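Side-chain contact in magnesium transporter (Enterococcus faecalis, PDB 2OUX), which probably transports magnesium ions as a homodimer of the SLC41A family, this chain being its cytosolic part: residues L46-R51 / L81-P86. Sequence-based numbering, arbitrary orientation.
Sequences LDEKDR and LAEMRP
E83 sets CG between its backbone N and carbonyl carbon (chi1 60°) and then runs out extended, while R51 keeps CG opposite its carbonyl carbon and bends at chi3; the two side chains cross at about a right angle, in a salt bridge. It joins the first turn of helix 48-57 to E83 of segment 81-86, within the all-helical MgtE N domain, at the surface and away from the magnesium sites. R51 NH1 lies 2.8 Å from E83 OE1, which sits at the guanidinium edge, near its plane. R51 NH1 also makes a weak hydrogen bond to E83 OE2 at 3.4 Å. The two flat groups are nearly coplanar, 25° apart, and NH1 lies much nearer OE1 than OE2. Glutamate suits position 83 because its length carries the carboxylate across to the other helix, and OE2 also shares a hydrogen bond with Y55 OH, which helps fix its rotation. The backbone joins in too, E83 O accepting from Q52 NE2. Arginine suits position 51 because it brings methylenes as well as charge: R51 CD makes a close CH-to-oxygen contact with E83 OE2 at 3.1 Å. One face of its guanidinium rests over D47 C and E48 CA. E48 OE2 stands 4.3 Å from E83 OE1, a like-charged neighbour whose repulsion R51 probably offsets. Aspartate, short and able to accept, suits the N-cap at D47. There D50 N donates to D47 OD2 at 2.7 Å, nearly straight at 173° and almost in line with the carboxylate's CG-OD2 bond.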
ATOM      1  N   LEU A  46     -21.776  -1.564  21.008  1.00 42.30           N
ATOM      2  CA  LEU A  46     -22.457  -2.509  21.884  1.00 41.35           C
ATOM      3  C   LEU A  46     -22.285  -2.237  23.372  1.00 42.55           C
ATOM      4  O   LEU A  46     -21.233  -1.761  23.813  1.00 43.01           O
ATOM      5  CB  LEU A  46     -21.974  -3.934  21.598  1.00 40.11           C
ATOM      6  CG  LEU A  46     -21.910  -4.387  20.137  1.00 37.51           C
ATOM      7  CD1 LEU A  46     -21.583  -5.868  20.082  1.00 34.91           C
ATOM      8  CD2 LEU A  46     -23.237  -4.100  19.455  1.00 38.28           C
ATOM      9  N   ASP A  47     -23.329  -2.553  24.140  1.00 42.03           N
ATOM     10  CA  ASP A  47     -23.296  -2.401  25.587  1.00 40.87           C
ATOM     11  C   ASP A  47     -22.515  -3.608  26.091  1.00 41.12           C
ATOM     12  O   ASP A  47     -22.186  -4.499  25.311  1.00 38.98           O
ATOM     13  CB  ASP A  47     -24.722  -2.374  26.165  1.00 42.13           C
ATOM     14  CG  ASP A  47     -25.560  -3.595  25.769  1.00 43.65           C
ATOM     15  OD1 ASP A  47     -26.778  -3.422  25.517  1.00 39.79           O
ATOM     16  OD2 ASP A  47     -25.017  -4.724  25.726  1.00 44.90           O
ATOM     17  N   GLU A  48     -22.212  -3.651  27.381  1.00 42.79           N
ATOM     18  CA  GLU A  48     -21.447  -4.766  27.916  1.00 43.86           C
ATOM     19  C   GLU A  48     -22.108  -6.123  27.697  1.00 43.69           C
ATOM     20  O   GLU A  48     -21.426  -7.137  27.529  1.00 42.31           O
ATOM     21  CB  GLU A  48     -21.188  -4.558  29.404  1.00 47.40           C
ATOM     22  CG  GLU A  48     -20.713  -5.810  30.111  1.00 51.59           C
ATOM     23  CD  GLU A  48     -20.403  -5.574  31.572  1.00 55.67           C
ATOM     24  OE1 GLU A  48     -21.232  -4.933  32.260  1.00 58.11           O
ATOM     25  OE2 GLU A  48     -19.335  -6.038  32.034  1.00 57.19           O
ATOM     26  N   LYS A  49     -23.434  -6.140  27.691  1.00 43.78           N
ATOM     27  CA  LYS A  49     -24.173  -7.384  27.511  1.00 46.03           C
ATOM     28  C   LYS A  49     -23.946  -7.980  26.124  1.00 44.12           C
ATOM     29  O   LYS A  49     -23.578  -9.148  25.985  1.00 42.04           O
ATOM     30  CB  LYS A  49     -25.669  -7.136  27.738  1.00 49.54           C
ATOM     31  CG  LYS A  49     -25.970  -6.447  29.060  1.00 54.24           C
ATOM     32  CD  LYS A  49     -27.441  -6.061  29.193  1.00 58.22           C
ATOM     33  CE  LYS A  49     -28.339  -7.267  29.437  1.00 60.34           C
ATOM     34  NZ  LYS A  49     -29.758  -6.856  29.686  1.00 62.77           N
ATOM     35  N   ASP A  50     -24.160  -7.170  25.096  1.00 43.40           N
ATOM     36  CA  ASP A  50     -23.983  -7.633  23.732  1.00 41.81           C
ATOM     37  C   ASP A  50     -22.531  -7.995  23.403  1.00 40.62           C
ATOM     38  O   ASP A  50     -22.285  -8.866  22.574  1.00 40.54           O
ATOM     39  CB  ASP A  50     -24.521  -6.585  22.758  1.00 42.31           C
ATOM     40  CG  ASP A  50     -26.011  -6.324  22.954  1.00 42.29           C
ATOM     41  OD1 ASP A  50     -26.773  -7.300  23.083  1.00 43.23           O
ATOM     42  OD2 ASP A  50     -26.428  -5.149  22.972  1.00 44.15           O
ATOM     43  N   ARG A  51     -21.568  -7.349  24.056  1.00 40.35           N
ATOM     44  CA  ARG A  51     -20.165  -7.672  23.798  1.00 40.08           C
ATOM     45  C   ARG A  51     -19.924  -9.117  24.205  1.00 39.00           C
ATOM     46  O   ARG A  51     -19.241  -9.871  23.509  1.00 36.53           O
ATOM     47  CB  ARG A  51     -19.218  -6.783  24.605  1.00 40.22           C
ATOM     48  CG  ARG A  51     -19.249  -5.310  24.274  1.00 40.61           C
ATOM     49  CD  ARG A  51     -18.090  -4.601  24.972  1.00 41.91           C
ATOM     50  NE  ARG A  51     -18.426  -3.223  25.308  1.00 43.02           N
ATOM     51  CZ  ARG A  51     -18.471  -2.750  26.546  1.00 42.74           C
ATOM     52  NH1 ARG A  51     -18.195  -3.543  27.571  1.00 43.57           N
ATOM     53  NH2 ARG A  51     -18.798  -1.483  26.760  1.00 46.74           N
ATOM     54  N   LEU A  81     -10.718  -6.160  27.732  1.00 43.03           N
ATOM     55  CA  LEU A  81      -9.964  -7.366  28.023  1.00 44.54           C
ATOM     56  C   LEU A  81     -10.359  -7.993  29.359  1.00 44.59           C
ATOM     57  O   LEU A  81     -10.417  -9.216  29.481  1.00 43.55           O
ATOM     58  CB  LEU A  81      -8.464  -7.061  28.023  1.00 45.14           C
ATOM     59  CG  LEU A  81      -7.848  -6.437  26.766  1.00 47.05           C
ATOM     60  CD1 LEU A  81      -6.398  -6.907  26.666  1.00 46.50           C
ATOM     61  CD2 LEU A  81      -8.610  -6.854  25.512  1.00 45.91           C
ATOM     62  N   ALA A  82     -10.626  -7.153  30.356  1.00 44.70           N
ATOM     63  CA  ALA A  82     -11.009  -7.632  31.679  1.00 45.20           C
ATOM     64  C   ALA A  82     -12.281  -8.472  31.631  1.00 44.48           C
ATOM     65  O   ALA A  82     -12.325  -9.564  32.197  1.00 43.15           O
ATOM     66  CB  ALA A  82     -11.198  -6.460  32.620  1.00 46.43           C
ATOM     67  N   GLU A  83     -13.307  -7.966  30.948  1.00 44.59           N
ATOM     68  CA  GLU A  83     -14.576  -8.678  30.839  1.00 44.23           C
ATOM     69  C   GLU A  83     -14.426 -10.019  30.123  1.00 45.79           C
ATOM     70  O   GLU A  83     -15.296 -10.883  30.214  1.00 46.76           O
ATOM     71  CB  GLU A  83     -15.623  -7.808  30.128  1.00 43.45           C
ATOM     72  CG  GLU A  83     -15.264  -7.390  28.714  1.00 40.90           C
ATOM     73  CD  GLU A  83     -16.216  -6.342  28.152  1.00 42.07           C
ATOM     74  OE1 GLU A  83     -16.526  -5.370  28.871  1.00 41.83           O
ATOM     75  OE2 GLU A  83     -16.645  -6.477  26.986  1.00 40.95           O
HETATM   76  N   MSE A  84     -13.317 -10.201  29.419  1.00 47.05           N
HETATM   77  CA  MSE A  84     -13.075 -11.454  28.708  1.00 47.75           C
HETATM   78  C   MSE A  84     -12.464 -12.472  29.653  1.00 48.80           C
HETATM   79  O   MSE A  84     -11.798 -12.103  30.618  1.00 50.47           O
HETATM   80  CB  MSE A  84     -12.102 -11.241  27.547  1.00 47.29           C
HETATM   81  CG  MSE A  84     -12.703 -10.692  26.268  1.00 48.27           C
HETATM   82 SE   MSE A  84     -11.315 -10.037  25.074  1.00 53.98          SE
HETATM   83  CE  MSE A  84     -10.506 -11.669  24.556  1.00 50.05           C
ATOM     84  N   ARG A  85     -12.691 -13.752  29.383  1.00 48.65           N
ATOM     85  CA  ARG A  85     -12.103 -14.789  30.208  1.00 48.88           C
ATOM     86  C   ARG A  85     -10.617 -14.723  29.901  1.00 48.96           C
ATOM     87  O   ARG A  85     -10.212 -14.836  28.742  1.00 49.37           O
ATOM     88  CB  ARG A  85     -12.637 -16.171  29.834  1.00 49.91           C
ATOM     89  CG  ARG A  85     -14.063 -16.443  30.261  1.00 53.06           C
ATOM     90  CD  ARG A  85     -14.533 -17.748  29.648  1.00 56.17           C
ATOM     91  NE  ARG A  85     -14.336 -17.736  28.198  1.00 58.18           N
ATOM     92  CZ  ARG A  85     -14.545 -18.777  27.398  1.00 58.74           C
ATOM     93  NH1 ARG A  85     -14.964 -19.932  27.897  1.00 59.50           N
ATOM     94  NH2 ARG A  85     -14.332 -18.659  26.092  1.00 59.12           N
ATOM     95  N   PRO A  86      -9.790 -14.528  30.935  1.00 47.79           N
ATOM     96  CA  PRO A  86      -8.337 -14.439  30.791  1.00 47.35           C
ATOM     97  C   PRO A  86      -7.764 -15.341  29.704  1.00 46.57           C
ATOM     98  O   PRO A  86      -6.958 -14.897  28.891  1.00 46.99           O
ATOM     99  CB  PRO A  86      -7.841 -14.807  32.183  1.00 48.47           C
ATOM    100  CG  PRO A  86      -8.867 -14.151  33.060  1.00 48.68           C
ATOM    101  CD  PRO A  86     -10.178 -14.495  32.359  1.00 48.44           C
TER